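Local coordinates for protein putative sortase (Streptococcus pneumoniae, PDB 2W1K) that probably acts as a class C sortase transpeptidase, joining pilin subunits covalently during assembly of the pneumococcal pilus fibre, at residues Pro100-Arg114 with Glu162-Asp176. Sequence-based numbering, arbitrary orientation.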
ATOM      1  N   PRO A 100      -6.277  -3.051  -1.632  1.00 27.59           N
ATOM      2  CA  PRO A 100      -5.652  -3.723  -2.789  1.00 26.71           C
ATOM      3  C   PRO A 100      -6.214  -5.150  -3.049  1.00 26.92           C
ATOM      4  O   PRO A 100      -5.570  -6.144  -2.773  1.00 27.51           O
ATOM      5  CB  PRO A 100      -4.123  -3.727  -2.377  1.00 26.93           C
ATOM      6  CG  PRO A 100      -4.251  -3.879  -0.825  1.00 22.88           C
ATOM      7  CD  PRO A 100      -5.288  -2.826  -0.516  1.00 24.97           C
ATOM      8  N   LEU A 101      -7.460  -5.245  -3.535  1.00 26.95           N
ATOM      9  CA  LEU A 101      -8.048  -6.562  -3.774  1.00 27.68           C
ATOM     10  C   LEU A 101      -8.121  -6.793  -5.271  1.00 25.82           C
ATOM     11  O   LEU A 101      -7.908  -5.885  -6.017  1.00 26.21           O
ATOM     12  CB  LEU A 101      -9.480  -6.635  -3.227  1.00 24.60           C
ATOM     13  CG  LEU A 101      -9.687  -6.305  -1.778  1.00 28.25           C
ATOM     14  CD1 LEU A 101     -11.234  -6.386  -1.491  1.00 24.34           C
ATOM     15  CD2 LEU A 101      -8.960  -7.308  -0.908  1.00 18.22           C
ATOM     16  N   ASP A 102      -8.455  -7.999  -5.684  1.00 27.07           N
ATOM     17  CA  ASP A 102      -8.564  -8.296  -7.070  1.00 27.63           C
ATOM     18  C   ASP A 102      -9.747  -7.581  -7.777  1.00 27.50           C
ATOM     19  O   ASP A 102     -10.619  -7.072  -7.144  1.00 23.19           O
ATOM     20  CB  ASP A 102      -8.596  -9.782  -7.186  1.00 30.11           C
ATOM     21  CG  ASP A 102      -9.816 -10.378  -6.480  1.00 42.63           C
ATOM     22  OD1 ASP A 102     -10.884  -9.670  -6.352  1.00 47.80           O
ATOM     23  OD2 ASP A 102      -9.693 -11.573  -6.064  1.00 53.90           O
ATOM     24  N   GLY A 103      -9.767  -7.529  -9.118  1.00 27.86           N
ATOM     25  CA  GLY A 103     -10.935  -6.946  -9.791  1.00 26.84           C
ATOM     26  C   GLY A 103     -10.554  -5.837 -10.759  1.00 28.44           C
ATOM     27  O   GLY A 103      -9.450  -5.247 -10.646  1.00 26.02           O
ATOM     28  N   THR A 104     -11.399  -5.569 -11.764  1.00 29.05           N
ATOM     29  CA  THR A 104     -11.087  -4.460 -12.714  1.00 30.30           C
ATOM     30  C   THR A 104     -11.266  -3.108 -12.013  1.00 29.99           C
ATOM     31  O   THR A 104     -12.050  -3.006 -11.083  1.00 28.69           O
ATOM     32  CB  THR A 104     -12.016  -4.494 -13.917  1.00 32.34           C
ATOM     33  OG1 THR A 104     -13.350  -4.681 -13.462  1.00 31.07           O
ATOM     34  CG2 THR A 104     -11.639  -5.653 -14.868  1.00 34.02           C
ATOM     35  N   GLY A 105     -10.445  -2.121 -12.407  1.00 29.87           N
ATOM     36  CA  GLY A 105     -10.755  -0.767 -12.167  1.00 28.37           C
ATOM     37  C   GLY A 105     -10.367  -0.451 -10.738  1.00 29.27           C
ATOM     38  O   GLY A 105     -10.871   0.506 -10.203  1.00 30.52           O
ATOM     39  N   ILE A 106      -9.448  -1.208 -10.136  1.00 27.92           N
ATOM     40  CA  ILE A 106      -9.013  -0.918  -8.754  1.00 28.10           C
ATOM     41  C   ILE A 106      -7.706  -0.150  -8.816  1.00 27.72           C
ATOM     42  O   ILE A 106      -6.746  -0.598  -9.472  1.00 27.29           O
ATOM     43  CB  ILE A 106      -8.716  -2.239  -7.988  1.00 27.28           C
ATOM     44  CG1 ILE A 106      -9.981  -3.092  -7.850  1.00 29.84           C
ATOM     45  CG2 ILE A 106      -8.116  -1.909  -6.600  1.00 23.92           C
ATOM     46  CD1 ILE A 106     -11.020  -2.513  -6.854  1.00 24.81           C
ATOM     47  N   ARG A 107      -7.641   0.998  -8.181  1.00 28.22           N
ATOM     48  CA  ARG A 107      -6.338   1.681  -8.067  1.00 29.41           C
ATOM     49  C   ARG A 107      -6.123   2.008  -6.586  1.00 28.98           C
ATOM     50  O   ARG A 107      -6.689   2.973  -6.069  1.00 30.68           O
ATOM     51  CB  ARG A 107      -6.224   2.901  -8.980  1.00 27.85           C
ATOM     52  CG  ARG A 107      -4.927   3.840  -8.727  1.00 30.19           C
ATOM     53  CD  ARG A 107      -4.937   5.007  -9.770  1.00 28.51           C
ATOM     54  NE  ARG A 107      -3.598   5.567  -9.979  1.00 35.28           N
ATOM     55  CZ  ARG A 107      -3.349   6.664 -10.699  1.00 31.64           C
ATOM     56  NH1 ARG A 107      -4.373   7.308 -11.281  1.00 30.73           N
ATOM     57  NH2 ARG A 107      -2.074   7.101 -10.829  1.00 29.02           N
ATOM     58  N   SER A 108      -5.362   1.164  -5.891  1.00 28.62           N
ATOM     59  CA  SER A 108      -5.269   1.265  -4.431  1.00 29.42           C
ATOM     60  C   SER A 108      -4.017   2.140  -4.188  1.00 30.21           C
ATOM     61  O   SER A 108      -2.980   1.915  -4.860  1.00 31.76           O
ATOM     62  CB  SER A 108      -5.035  -0.125  -3.802  1.00 27.77           C
ATOM     63  OG  SER A 108      -4.781   0.006  -2.387  1.00 27.81           O
ATOM     64  N   VAL A 109      -4.103   3.144  -3.292  1.00 29.93           N
ATOM     65  CA  VAL A 109      -2.975   4.166  -3.157  1.00 27.96           C
ATOM     66  C   VAL A 109      -2.403   4.020  -1.762  1.00 26.98           C
ATOM     67  O   VAL A 109      -3.161   4.043  -0.795  1.00 25.91           O
ATOM     68  CB  VAL A 109      -3.412   5.646  -3.422  1.00 26.94           C
ATOM     69  CG1 VAL A 109      -2.178   6.542  -3.394  1.00 25.83           C
ATOM     70  CG2 VAL A 109      -3.986   5.796  -4.894  1.00 30.10           C
ATOM     71  N   ILE A 110      -1.101   3.806  -1.674  1.00 28.67           N
ATOM     72  CA  ILE A 110      -0.377   3.613  -0.381  1.00 29.94           C
ATOM     73  C   ILE A 110       0.617   4.830  -0.318  1.00 31.04           C
ATOM     74  O   ILE A 110       1.400   5.074  -1.276  1.00 27.88           O
ATOM     75  CB  ILE A 110       0.467   2.318  -0.356  1.00 29.87           C
ATOM     76  CG1 ILE A 110      -0.323   0.939  -0.558  1.00 34.74           C
ATOM     77  CG2 ILE A 110       1.341   2.178   0.930  1.00 26.77           C
ATOM     78  CD1 ILE A 110      -1.508   0.813   0.166  1.00 34.06           C
ATOM     79  N   ALA A 111       0.636   5.539   0.810  1.00 29.91           N
ATOM     80  CA  ALA A 111       1.543   6.656   0.919  1.00 29.78           C
ATOM     81  C   ALA A 111       2.786   6.327   1.776  1.00 30.30           C
ATOM     82  O   ALA A 111       2.780   5.405   2.618  1.00 31.12           O
ATOM     83  CB  ALA A 111       0.785   7.911   1.461  1.00 28.79           C
ATOM     84  N   GLY A 112       3.892   7.034   1.538  1.00 29.44           N
ATOM     85  CA  GLY A 112       4.960   6.970   2.510  1.00 28.63           C
ATOM     86  C   GLY A 112       5.857   8.165   2.442  1.00 30.23           C
ATOM     87  O   GLY A 112       5.995   8.794   1.346  1.00 30.07           O
ATOM     88  N   HIS A 113       6.512   8.460   3.585  1.00 29.40           N
ATOM     89  CA  HIS A 113       7.466   9.599   3.646  1.00 30.03           C
ATOM     90  C   HIS A 113       8.707   9.530   2.803  1.00 31.25           C
ATOM     91  O   HIS A 113       9.227   8.433   2.493  1.00 30.87           O
ATOM     92  CB  HIS A 113       7.873   9.856   5.071  1.00 30.53           C
ATOM     93  CG  HIS A 113       6.830  10.562   5.849  1.00 27.82           C
ATOM     94  ND1 HIS A 113       6.187  11.686   5.348  1.00 29.89           N
ATOM     95  CD2 HIS A 113       6.411  10.401   7.128  1.00 21.90           C
ATOM     96  CE1 HIS A 113       5.396  12.172   6.291  1.00 31.72           C
ATOM     97  NE2 HIS A 113       5.537  11.424   7.391  1.00 27.53           N
ATOM     98  N   ARG A 114       9.164  10.717   2.406  1.00 32.40           N
ATOM     99  CA  ARG A 114      10.330  10.846   1.508  1.00 32.47           C
ATOM    100  C   ARG A 114      11.642  10.987   2.308  1.00 33.46           C
ATOM    101  O   ARG A 114      12.699  10.439   1.922  1.00 35.83           O
ATOM    102  CB  ARG A 114      10.195  12.083   0.641  1.00 30.92           C
ATOM    103  CG  ARG A 114      11.197  12.066  -0.505  1.00 30.34           C
ATOM    104  CD  ARG A 114      10.816  10.907  -1.406  1.00 29.43           C
ATOM    105  NE  ARG A 114      11.685  10.730  -2.577  1.00 30.80           N
ATOM    106  CZ  ARG A 114      11.606  11.372  -3.761  1.00 35.21           C
ATOM    107  NH1 ARG A 114      10.738  12.399  -4.015  1.00 32.59           N
ATOM    108  NH2 ARG A 114      12.493  11.017  -4.689  1.00 37.59           N
ATOM    109  N   GLU A 162      -7.510   8.769  -8.711  1.00 32.70           N
ATOM    110  CA  GLU A 162      -8.532   7.806  -8.987  1.00 35.08           C
ATOM    111  C   GLU A 162      -8.180   6.939 -10.167  1.00 33.82           C
ATOM    112  O   GLU A 162      -7.375   7.294 -10.936  1.00 33.57           O
ATOM    113  CB  GLU A 162      -9.816   8.518  -9.368  1.00 34.30           C
ATOM    114  CG  GLU A 162     -10.116   9.517  -8.398  1.00 39.76           C
ATOM    115  CD  GLU A 162     -11.503  10.018  -8.542  1.00 46.07           C
ATOM    116  OE1 GLU A 162     -11.793  10.776  -9.507  1.00 40.63           O
ATOM    117  OE2 GLU A 162     -12.293   9.622  -7.650  1.00 51.21           O
ATOM    118  N   SER A 163      -8.844   5.816 -10.292  1.00 34.34           N
ATOM    119  CA  SER A 163      -8.528   4.839 -11.320  1.00 36.21           C
ATOM    120  C   SER A 163      -8.767   5.512 -12.689  1.00 36.78           C
ATOM    121  O   SER A 163      -9.647   6.324 -12.845  1.00 36.11           O
ATOM    122  CB  SER A 163      -9.418   3.563 -11.147  1.00 34.80           C
ATOM    123  OG  SER A 163      -9.541   2.815 -12.368  1.00 37.23           O
ATOM    124  N   VAL A 164      -8.060   5.079 -13.699  1.00 37.35           N
ATOM    125  CA  VAL A 164      -8.090   5.756 -14.954  1.00 40.11           C
ATOM    126  C   VAL A 164      -8.307   4.691 -16.018  1.00 40.01           C
ATOM    127  O   VAL A 164      -8.287   4.974 -17.203  1.00 42.69           O
ATOM    128  CB  VAL A 164      -6.691   6.485 -15.075  1.00 39.68           C
ATOM    129  CG1 VAL A 164      -5.937   6.060 -16.271  1.00 44.67           C
ATOM    130  CG2 VAL A 164      -6.874   7.974 -14.956  1.00 44.29           C
ATOM    131  N   SER A 165      -8.536   3.438 -15.598  1.00 39.21           N
ATOM    132  CA  SER A 165      -8.489   2.316 -16.526  1.00 36.25           C
ATOM    133  C   SER A 165      -9.082   1.067 -15.872  1.00 36.03           C
ATOM    134  O   SER A 165      -9.330   1.062 -14.695  1.00 35.07           O
ATOM    135  CB  SER A 165      -7.035   2.018 -16.983  1.00 37.24           C
ATOM    136  OG  SER A 165      -6.352   1.112 -16.095  1.00 34.57           O
ATOM    137  N   SER A 166      -9.264  -0.005 -16.637  1.00 33.69           N
ATOM    138  CA  SER A 166      -9.853  -1.202 -16.091  1.00 34.21           C
ATOM    139  C   SER A 166      -8.780  -2.044 -15.444  1.00 33.34           C
ATOM    140  O   SER A 166      -9.075  -3.073 -14.895  1.00 35.58           O
ATOM    141  CB  SER A 166     -10.560  -2.003 -17.198  1.00 32.85           C
ATOM    142  OG  SER A 166      -9.551  -2.395 -18.061  1.00 36.59           O
ATOM    143  N   LYS A 167      -7.541  -1.590 -15.439  1.00 32.69           N
ATOM    144  CA  LYS A 167      -6.458  -2.315 -14.808  1.00 32.71           C
ATOM    145  C   LYS A 167      -6.604  -2.404 -13.294  1.00 32.75           C
ATOM    146  O   LYS A 167      -7.303  -1.637 -12.669  1.00 33.73           O
ATOM    147  CB  LYS A 167      -5.088  -1.619 -15.146  1.00 32.42           C
ATOM    148  CG  LYS A 167      -4.719  -1.775 -16.655  1.00 36.91           C
ATOM    149  CD  LYS A 167      -3.339  -1.240 -16.935  1.00 43.25           C
ATOM    150  CE  LYS A 167      -2.902  -1.400 -18.414  1.00 50.02           C
ATOM    151  NZ  LYS A 167      -2.718  -2.882 -18.841  1.00 50.35           N
ATOM    152  N   ASN A 168      -5.818  -3.291 -12.722  1.00 31.18           N
ATOM    153  CA  ASN A 168      -5.723  -3.436 -11.301  1.00 31.62           C
ATOM    154  C   ASN A 168      -4.346  -2.865 -10.907  1.00 30.56           C
ATOM    155  O   ASN A 168      -3.312  -3.426 -11.293  1.00 30.86           O
ATOM    156  CB  ASN A 168      -5.891  -4.908 -10.889  1.00 27.50           C
ATOM    157  CG  ASN A 168      -5.962  -5.091  -9.383  1.00 29.73           C
ATOM    158  OD1 ASN A 168      -4.941  -5.069  -8.683  1.00 27.56           O
ATOM    159  ND2 ASN A 168      -7.174  -5.308  -8.865  1.00 22.68           N
ATOM    160  N   ILE A 169      -4.355  -1.797 -10.100  1.00 29.31           N
ATOM    161  CA  ILE A 169      -3.175  -0.980  -9.901  1.00 28.89           C
ATOM    162  C   ILE A 169      -2.914  -0.744  -8.445  1.00 29.94           C
ATOM    163  O   ILE A 169      -3.856  -0.663  -7.664  1.00 29.53           O
ATOM    164  CB  ILE A 169      -3.395   0.394 -10.563  1.00 28.64           C
ATOM    165  CG1 ILE A 169      -3.771   0.220 -12.057  1.00 29.15           C
ATOM    166  CG2 ILE A 169      -2.162   1.296 -10.397  1.00 26.83           C
ATOM    167  CD1 ILE A 169      -2.623  -0.282 -13.050  1.00 26.71           C
ATOM    168  N   MET A 170      -1.645  -0.688  -8.077  1.00 28.56           N
ATOM    169  CA  MET A 170      -1.267  -0.161  -6.787  1.00 30.31           C
ATOM    170  C   MET A 170      -0.416   1.076  -7.063  1.00 30.12           C
ATOM    171  O   MET A 170       0.566   0.962  -7.877  1.00 30.25           O
ATOM    172  CB  MET A 170      -0.402  -1.147  -5.991  1.00 30.06           C
ATOM    173  CG  MET A 170      -0.019  -0.603  -4.592  1.00 30.33           C
ATOM    174  SD  MET A 170       0.740  -1.883  -3.596  1.00 32.42           S
ATOM    175  CE  MET A 170      -0.759  -2.597  -2.887  1.00 27.26           C
ATOM    176  N   THR A 171      -0.817   2.226  -6.505  1.00 27.10           N
ATOM    177  CA  THR A 171      -0.058   3.474  -6.785  1.00 27.53           C
ATOM    178  C   THR A 171       0.641   3.891  -5.495  1.00 28.23           C
ATOM    179  O   THR A 171       0.012   3.913  -4.403  1.00 27.18           O
ATOM    180  CB  THR A 171      -0.943   4.629  -7.292  1.00 30.02           C
ATOM    181  OG1 THR A 171      -1.543   4.244  -8.552  1.00 29.11           O
ATOM    182  CG2 THR A 171      -0.152   6.009  -7.427  1.00 25.35           C
ATOM    183  N   LEU A 172       1.973   4.078  -5.578  1.00 28.62           N
ATOM    184  CA  LEU A 172       2.793   4.576  -4.448  1.00 29.98           C
ATOM    185  C   LEU A 172       2.868   6.119  -4.527  1.00 31.64           C
ATOM    186  O   LEU A 172       3.160   6.686  -5.592  1.00 31.36           O
ATOM    187  CB  LEU A 172       4.188   3.982  -4.512  1.00 28.70           C
ATOM    188  CG  LEU A 172       4.347   2.581  -3.908  1.00 32.82           C
ATOM    189  CD1 LEU A 172       3.165   1.639  -3.662  1.00 28.87           C
ATOM    190  CD2 LEU A 172       5.621   1.826  -4.149  1.00 32.65           C
ATOM    191  N   ILE A 173       2.630   6.807  -3.398  1.00 32.08           N
ATOM    192  CA  ILE A 173       2.716   8.270  -3.433  1.00 31.03           C
ATOM    193  C   ILE A 173       3.662   8.762  -2.341  1.00 29.49           C
ATOM    194  O   ILE A 173       3.612   8.287  -1.213  1.00 26.08           O
ATOM    195  CB  ILE A 173       1.311   8.954  -3.214  1.00 31.96           C
ATOM    196  CG1 ILE A 173       1.474  10.489  -3.381  1.00 29.10           C
ATOM    197  CG2 ILE A 173       0.700   8.513  -1.834  1.00 31.43           C
ATOM    198  CD1 ILE A 173       0.114  11.261  -3.509  1.00 27.63           C
ATOM    199  N   THR A 174       4.485   9.754  -2.689  1.00 30.72           N
ATOM    200  CA  THR A 174       5.395  10.370  -1.736  1.00 31.21           C
ATOM    201  C   THR A 174       5.626  11.774  -2.151  1.00 32.75           C
ATOM    202  O   THR A 174       5.112  12.168  -3.198  1.00 33.41           O
ATOM    203  CB  THR A 174       6.747   9.611  -1.629  1.00 31.20           C
ATOM    204  OG1 THR A 174       7.463  10.096  -0.511  1.00 31.09           O
ATOM    205  CG2 THR A 174       7.658   9.734  -2.896  1.00 26.46           C
ATOM    206  N   CYS A 175       6.375  12.550  -1.318  1.00 32.80           N
ATOM    207  CA  CYS A 175       6.585  13.972  -1.608  1.00 33.41           C
ATOM    208  C   CYS A 175       7.761  14.209  -2.573  1.00 31.90           C
ATOM    209  O   CYS A 175       8.732  13.454  -2.607  1.00 32.19           O
ATOM    210  CB  CYS A 175       6.690  14.781  -0.299  1.00 34.66           C
ATOM    211  SG  CYS A 175       5.076  14.863   0.492  1.00 38.36           S
ATOM    212  N   ASP A 176       7.671  15.238  -3.388  1.00 31.71           N
ATOM    213  CA  ASP A 176       8.745  15.501  -4.338  1.00 31.26           C
ATOM    214  C   ASP A 176       8.712  17.026  -4.669  1.00 32.40           C
ATOM    215  O   ASP A 176       7.651  17.645  -4.715  1.00 31.18           O
ATOM    216  CB  ASP A 176       8.499  14.605  -5.560  1.00 32.20           C
ATOM    217  CG  ASP A 176       9.569  14.716  -6.639  1.00 36.45           C
ATOM    218  OD1 ASP A 176      10.699  14.189  -6.457  1.00 34.90           O
ATOM    219  OD2 ASP A 176       9.274  15.349  -7.700  1.00 45.21           O
TER
HETATM  220  O   HOH W   1      12.625  12.743  -7.592  1.00 61.57           O
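Val109 and Ala111 of strand 106-111 meet Ile173 of strand 168-176 on one face of a parallel pair within the sortase beta-barrel, and Ala111 CB packs against Ile173 CG2 at 3.4 Å, closer than usual van der Waals contact. The other face carries Ile110, Leu172 and Met170; the Met170 chain bends at its last torsion, and CE comes to rest 3.6 Å from Pro100 CB, while the side chain also touches Tyr136 of strand 133-137 and Tyr145 of strand 141-153. A regular parallel ladder joins the backbones.

Outward from this apolar centre, polar side chains take over. The extended Arg107 chain passes obliquely over Thr171, and NE gives an almost straight bond (172°) to Thr171 OG1 at 2.8 Å. NH1 reaches Glu162 O from above the carbonyl plane, while NH2 pairs with Glu151 and also bonds Asn188, and together these partners hold the guanidinium's rotation. Asn188, of strand 183-196, bonds Thr171 OG1 as well.

At the start of the strands, Asn168 ND2 spends both hydrogens on the loop that leads into strand 106-111, reaching Leu101 O at 3.0 Å and Gly103 O at 2.9 Å. Both acceptors lie in its amide plane and offer a lone pair, which pins the amide flat.

By analogy with other sortases, the far end probably carries the active site: His113, Cys175 of the TLITC motif, and Arg184, touched by the Cys175 side chain. Here Thr174 OG1 donates to Gly112 O, and Arg114, bent at chi2 (66°), turns NH1 to Cys175 O at 2.7 Å. Its NE and NH2 are held by Arg123 O and Asp126. Nearly coplanar with the Asp176 carboxylate, the guanidinium completes a salt bridge in which NH1 meets the anti lone pair of OD1 at 3.0 Å.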